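Local coordinates for acyl-CoA synthetase (AMP-forming)/AMP-acid ligase II-like protein (Dyadobacter fermentans, PDB 4GS5) that probably acts as an ATP-dependent, AMP-forming ligase that activates carboxylic acids, perhaps medium-chain fatty acids, for transfer to coenzyme A, at residues Y210-R215 with V236-N241; L218-A223 with V230-L235. All coordinates share one frame; numbering follows the deposited sequence.

Contact 1 of 2, residues Y210-R215 with V236-N241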
loop_
_atom_site.group_PDB
_atom_site.type_symbol
_atom_site.label_atom_id
_atom_site.label_comp_id
_atom_site.label_asym_id
_atom_site.label_seq_id
_atom_site.Cartn_x
_atom_site.Cartn_y
_atom_site.Cartn_z
ATOM N N TYR A 210 -12.276 2.866 12.377
ATOM C CA TYR A 210 -12.320 2.891 10.908
ATOM C C TYR A 210 -13.738 3.098 10.389
ATOM O O TYR A 210 -14.715 2.862 11.102
ATOM C CB TYR A 210 -11.728 1.601 10.323
ATOM C CG TYR A 210 -12.283 0.346 10.970
ATOM C CD1 TYR A 210 -13.482 -0.208 10.531
ATOM C CD2 TYR A 210 -11.621 -0.274 12.027
ATOM C CE1 TYR A 210 -14.008 -1.348 11.125
ATOM C CE2 TYR A 210 -12.142 -1.422 12.629
ATOM C CZ TYR A 210 -13.329 -1.950 12.164
ATOM O OH TYR A 210 -13.855 -3.076 12.748
ATOM N N GLY A 211 -13.839 3.555 9.147
ATOM C CA GLY A 211 -15.132 3.806 8.523
ATOM C C GLY A 211 -14.873 4.353 7.132
ATOM O O GLY A 211 -13.719 4.450 6.726
ATOM N N VAL A 212 -15.926 4.713 6.406
ATOM C CA VAL A 212 -15.763 5.329 5.089
ATOM C C VAL A 212 -16.518 6.656 5.030
ATOM O O VAL A 212 -17.491 6.841 5.739
ATOM C CB VAL A 212 -16.262 4.396 3.950
ATOM C CG1 VAL A 212 -15.383 3.154 3.851
ATOM C CG2 VAL A 212 -17.712 4.007 4.184
ATOM N N ASP A 213 -16.052 7.582 4.198
ATOM C CA ASP A 213 -16.771 8.823 3.971
ATOM C C ASP A 213 -17.861 8.568 2.933
ATOM O O ASP A 213 -18.125 7.415 2.571
ATOM C CB ASP A 213 -15.819 9.929 3.499
ATOM C CG ASP A 213 -15.158 9.602 2.177
ATOM O OD1 ASP A 213 -15.575 8.620 1.523
ATOM O OD2 ASP A 213 -14.220 10.326 1.783
ATOM N N GLU A 214 -18.472 9.640 2.442
ATOM C CA GLU A 214 -19.597 9.528 1.513
ATOM C C GLU A 214 -19.205 8.953 0.150
ATOM O O GLU A 214 -20.070 8.541 -0.628
ATOM C CB GLU A 214 -20.285 10.889 1.340
ATOM C CG GLU A 214 -20.880 11.433 2.629
ATOM C CD GLU A 214 -21.617 12.753 2.436
ATOM O OE1 GLU A 214 -21.057 13.669 1.788
ATOM O OE2 GLU A 214 -22.761 12.875 2.931
ATOM N N ARG A 215 -17.905 8.917 -0.134
ATOM C CA ARG A 215 -17.416 8.387 -1.408
ATOM C C ARG A 215 -17.183 6.885 -1.320
ATOM O O ARG A 215 -17.014 6.205 -2.338
ATOM C CB ARG A 215 -16.113 9.077 -1.818
ATOM C CG ARG A 215 -16.203 10.598 -1.956
ATOM C CD ARG A 215 -14.810 11.198 -2.128
ATOM N NE ARG A 215 -13.934 10.859 -1.008
ATOM C CZ ARG A 215 -12.607 10.918 -1.050
ATOM N NH1 ARG A 215 -11.887 10.597 0.018
ATOM N NH2 ARG A 215 -11.997 11.294 -2.162
ATOM N N VAL A 236 -12.792 1.450 -0.645
ATOM C CA VAL A 236 -12.700 0.154 0.016
ATOM C C VAL A 236 -14.081 -0.443 0.269
ATOM O O VAL A 236 -15.083 0.245 0.231
ATOM C CB VAL A 236 -11.943 0.243 1.378
ATOM C CG1 VAL A 236 -10.538 0.878 1.181
ATOM C CG2 VAL A 236 -12.741 1.044 2.409
ATOM N N GLU A 237 -14.121 -1.732 0.547
ATOM C CA GLU A 237 -15.317 -2.322 1.110
ATOM C C GLU A 237 -14.939 -2.909 2.446
ATOM O O GLU A 237 -14.066 -3.773 2.521
ATOM C CB GLU A 237 -15.863 -3.409 0.190
ATOM C CG GLU A 237 -16.678 -2.870 -0.962
ATOM C CD GLU A 237 -18.109 -2.532 -0.559
ATOM O OE1 GLU A 237 -18.484 -2.783 0.612
ATOM O OE2 GLU A 237 -18.860 -2.016 -1.417
ATOM N N ILE A 238 -15.576 -2.427 3.508
ATOM C CA ILE A 238 -15.335 -2.972 4.841
ATOM C C ILE A 238 -16.130 -4.269 5.076
ATOM O O ILE A 238 -17.280 -4.377 4.667
ATOM C CB ILE A 238 -15.587 -1.905 5.942
ATOM C CG1 ILE A 238 -14.510 -0.810 5.842
ATOM C CG2 ILE A 238 -15.575 -2.526 7.336
ATOM C CD1 ILE A 238 -14.713 0.363 6.752
ATOM N N HIS A 239 -15.496 -5.248 5.713
ATOM C CA HIS A 239 -16.155 -6.510 6.072
ATOM C C HIS A 239 -15.792 -6.858 7.514
ATOM O O HIS A 239 -14.701 -7.387 7.786
ATOM C CB HIS A 239 -15.660 -7.644 5.172
ATOM C CG HIS A 239 -15.963 -7.451 3.723
ATOM N ND1 HIS A 239 -15.033 -6.974 2.820
ATOM C CD2 HIS A 239 -17.089 -7.679 3.012
ATOM C CE1 HIS A 239 -15.578 -6.914 1.620
ATOM N NE2 HIS A 239 -16.830 -7.330 1.711
ATOM N N GLY A 240 -16.672 -6.542 8.450
ATOM C CA GLY A 240 -16.318 -6.702 9.849
ATOM C C GLY A 240 -15.053 -5.893 10.120
ATOM O O GLY A 240 -14.901 -4.785 9.606
ATOM N N ASN A 241 -14.124 -6.443 10.896
ATOM C CA ASN A 241 -12.911 -5.706 11.251
ATOM C C ASN A 241 -11.769 -5.780 10.228
ATOM O O ASN A 241 -10.602 -5.913 10.598
ATOM C CB ASN A 241 -12.403 -6.166 12.616
ATOM C CG ASN A 241 -11.705 -7.506 12.547
ATOM O OD1 ASN A 241 -12.030 -8.352 11.705
ATOM N ND2 ASN A 241 -10.727 -7.705 13.429
#

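Contact 2 of 2, residues L218-A223 with V230-L235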
loop_
_atom_site.group_PDB
_atom_site.type_symbol
_atom_site.label_atom_id
_atom_site.label_comp_id
_atom_site.label_asym_id
_atom_site.label_seq_id
_atom_site.Cartn_x
_atom_site.Cartn_y
_atom_site.Cartn_z
ATOM N N LEU A 218 -11.774 4.963 2.677
ATOM C CA LEU A 218 -11.395 4.628 4.045
ATOM C C LEU A 218 -10.896 5.832 4.830
ATOM O O LEU A 218 -10.057 6.617 4.351
ATOM C CB LEU A 218 -10.300 3.564 4.027
ATOM C CG LEU A 218 -9.785 3.027 5.370
ATOM C CD1 LEU A 218 -10.905 2.324 6.143
ATOM C CD2 LEU A 218 -8.624 2.061 5.129
ATOM N N HIS A 219 -11.416 5.989 6.037
ATOM C CA HIS A 219 -10.737 6.853 7.003
ATOM C C HIS A 219 -10.394 6.078 8.277
ATOM O O HIS A 219 -11.100 5.140 8.661
ATOM C CB HIS A 219 -11.552 8.102 7.317
ATOM C CG HIS A 219 -12.885 7.813 7.921
ATOM N ND1 HIS A 219 -13.031 7.329 9.203
ATOM C CD2 HIS A 219 -14.138 7.929 7.416
ATOM C CE1 HIS A 219 -14.316 7.164 9.464
ATOM N NE2 HIS A 219 -15.009 7.529 8.398
ATOM N N ILE A 220 -9.297 6.459 8.923
ATOM C CA ILE A 220 -8.884 5.789 10.144
ATOM C C ILE A 220 -8.453 6.792 11.206
ATOM O O ILE A 220 -8.073 7.933 10.894
ATOM C CB ILE A 220 -7.746 4.739 9.906
ATOM C CG1 ILE A 220 -6.485 5.403 9.366
ATOM C CG2 ILE A 220 -8.216 3.600 8.958
ATOM C CD1 ILE A 220 -6.522 5.696 7.868
ATOM N N SER A 221 -8.529 6.365 12.463
ATOM C CA SER A 221 -8.092 7.179 13.582
ATOM C C SER A 221 -7.726 6.263 14.745
ATOM O O SER A 221 -8.203 5.131 14.820
ATOM C CB SER A 221 -9.174 8.188 13.999
ATOM O OG SER A 221 -10.263 7.543 14.637
ATOM N N GLY A 222 -6.875 6.763 15.640
ATOM C CA GLY A 222 -6.403 6.008 16.793
ATOM C C GLY A 222 -5.335 6.784 17.554
ATOM O O GLY A 222 -5.001 7.909 17.181
ATOM N N ALA A 223 -4.800 6.196 18.620
ATOM C CA ALA A 223 -3.661 6.797 19.291
ATOM C C ALA A 223 -2.536 7.045 18.282
ATOM O O ALA A 223 -1.825 8.042 18.394
ATOM C CB ALA A 223 -3.179 5.936 20.447
ATOM N N VAL A 230 -7.868 10.349 9.814
ATOM C CA VAL A 230 -7.148 10.529 8.571
ATOM C C VAL A 230 -8.022 9.986 7.451
ATOM O O VAL A 230 -8.445 8.831 7.493
ATOM C CB VAL A 230 -5.809 9.765 8.607
ATOM C CG1 VAL A 230 -5.148 9.765 7.233
ATOM C CG2 VAL A 230 -4.888 10.370 9.652
ATOM N N GLN A 231 -8.305 10.826 6.462
ATOM C CA GLN A 231 -9.160 10.442 5.344
ATOM C C GLN A 231 -8.291 10.043 4.161
ATOM O O GLN A 231 -7.524 10.866 3.663
ATOM C CB GLN A 231 -10.062 11.619 4.948
ATOM C CG GLN A 231 -11.016 11.287 3.798
ATOM C CD GLN A 231 -11.967 10.156 4.150
ATOM O OE1 GLN A 231 -12.848 10.320 4.989
ATOM N NE2 GLN A 231 -11.780 8.999 3.522
ATOM N N THR A 232 -8.383 8.785 3.722
ATOM C CA THR A 232 -7.620 8.351 2.549
ATOM C C THR A 232 -8.426 8.646 1.299
ATOM O O THR A 232 -9.572 9.094 1.385
ATOM C CB THR A 232 -7.314 6.847 2.563
ATOM O OG1 THR A 232 -8.528 6.098 2.361
ATOM C CG2 THR A 232 -6.670 6.441 3.882
ATOM N N ASN A 233 -7.828 8.404 0.137
ATOM C CA ASN A 233 -8.588 8.421 -1.108
ATOM C C ASN A 233 -8.672 6.990 -1.649
ATOM O O ASN A 233 -8.852 6.781 -2.852
ATOM C CB ASN A 233 -7.962 9.374 -2.137
ATOM C CG ASN A 233 -7.977 10.834 -1.683
ATOM O OD1 ASN A 233 -9.006 11.348 -1.247
ATOM N ND2 ASN A 233 -6.828 11.511 -1.797
ATOM N N ASP A 234 -8.533 6.009 -0.754
ATOM C CA ASP A 234 -8.718 4.606 -1.124
ATOM C C ASP A 234 -10.173 4.156 -1.013
ATOM O O ASP A 234 -10.715 4.052 0.086
ATOM C CB ASP A 234 -7.853 3.680 -0.256
ATOM C CG ASP A 234 -6.361 3.850 -0.510
ATOM O OD1 ASP A 234 -5.970 4.170 -1.651
ATOM O OD2 ASP A 234 -5.583 3.663 0.438
ATOM N N LEU A 235 -10.792 3.877 -2.157
ATOM C CA LEU A 235 -12.090 3.206 -2.200
ATOM C C LEU A 235 -11.967 1.780 -1.636
ATOM O O LEU A 235 -11.154 0.978 -2.112
ATOM C CB LEU A 235 -12.553 3.129 -3.654
ATOM C CG LEU A 235 -14.023 3.149 -4.017
ATOM C CD1 LEU A 235 -14.647 4.487 -3.635
ATOM C CD2 LEU A 235 -14.166 2.889 -5.516
#

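Contact 1 of 2, residues Y210-R215 with V236-N241
Ile238 and Tyr210 meet where strand 230-238 curls over strand 209-212, in a strongly bent antiparallel sheet consistent with the distorted beta-barrel of the N-terminal domain in AMP-forming ligases. The two strands are not hydrogen-bonded neighbours: strand 217-221 lies between them in the sheet, their segment axes come no nearer than 8.1 Å, and their directions differ by 126°. No hydrogen bond crosses this contact, so side chains inside the curl have to close the distance. Ile238 does so with one methyl group. Its CD1 rests on the main chain of Gly211, 3.9 Å from Gly211 CA. The same methyl touches the Tyr210 ring at an oblique incline, 4.0 Å from Tyr210 CD1, and also reaches Val212. Val212 contributes a single branch: its CG1 packs 3.7 Å from Val236 CG2 and slightly farther from Ile238 CD1, the valine running past both partners in the opposite sense. Val236 and Ile238 also lean on Phe243 of strand 242-248, which carries the apolar layer onward. Tyr210 holds its CG between its own backbone N and carbonyl carbon (chi1 49°), a setting that aims the ring at the turn after strand 230-238. A stack with Phe204 further fixes the ring. Its hydroxyl ends beside the backbone of that turn: Tyr210 OH and Gly240 O are 3.7 Å apart and form no hydrogen bond. Past Val212 the chain turns back through an Asx turn at Asp213, whose OD2 is gripped by both NE and NH1 of Arg215. At the other end of the contact, Tyr210 OH lies 3.2 Å from Asn241 CA and almost as near its CB.

Contact 2 of 2, residues L218-A223 with V230-L235
Thr232 has a first torsion of 69°, placing OG1 between its backbone N and carbonyl carbon and directly before Leu218 O, while Gln231, extended at chi1 but bent at chi2 (61°), swings its amide back toward His219. Both residues belong to the antiparallel beta hairpin of strands 217-221 and 230-238. Its register is defined by the hydrogen-bonded pair Ile220-Val230 and the non-hydrogen-bonded pair His219-Gln231. The Ile220-Val230 pair is closed in both directions, and the bond from Val230 N to Ile220 O is nearly straight (176° at the hydrogen, 2.7 Å). Beyond Gln231 the ladder holds on one side only: Thr232 N still bonds to Leu218 O, but Leu218 N bonds to Asp234 O at 2.9 Å rather than to Thr232 O, as the strand bends through an ST turn. Leu218 O also takes the hydroxyl, which meets a lone pair in the carbonyl plane with 2.6 Å between Thr232 OG1 and Leu218 O. That hydroxyl also accepts from Asp234 N, tying the turn to the partner strand. A valine in place of Thr232 would probably leave Asp234 N without this acceptor and Leu218 O with one donor fewer, setting the bend freer to shift. On the face of Ile220 and Val230, Ile220 CD1 touches Thr232 CG2 at 4.1 Å, the two side chains crossing at about a right angle; Phe204 adds to the packing on Ile220 and Leu218. On the other face, the Gln231 amide stands almost perpendicular to the His219 ring. Gln231 NE2 is held by the carbonyls of Thr232 and Cys217, which fixes the amide's rotation and puts Gln231 OE1 at the ring edge, near its plane, 3.6 Å from His219 CD2.

Overall arrangement
The two contacts lie with their centres about 9 Å apart and share strand 230-238, whose first part serves contact 2 and whose last part serves contact 1. Along the chain come strands 209-212, 217-221 and 230-238, so both segments of contact 2, 218-223 and 230-235, fall between 210-215 and 236-241. In the sheet, strand 217-221 is the middle of the three, and a probable hydrogen bond from His219 N to Gly211 O connects the contacts. Arg215 probably adds another, from NH2 to Asn233 OD1. Contact 2 is thus adjacent-strand pairing, whereas contact 1 records how far the same ribbon curls, bringing its next-but-one strands together.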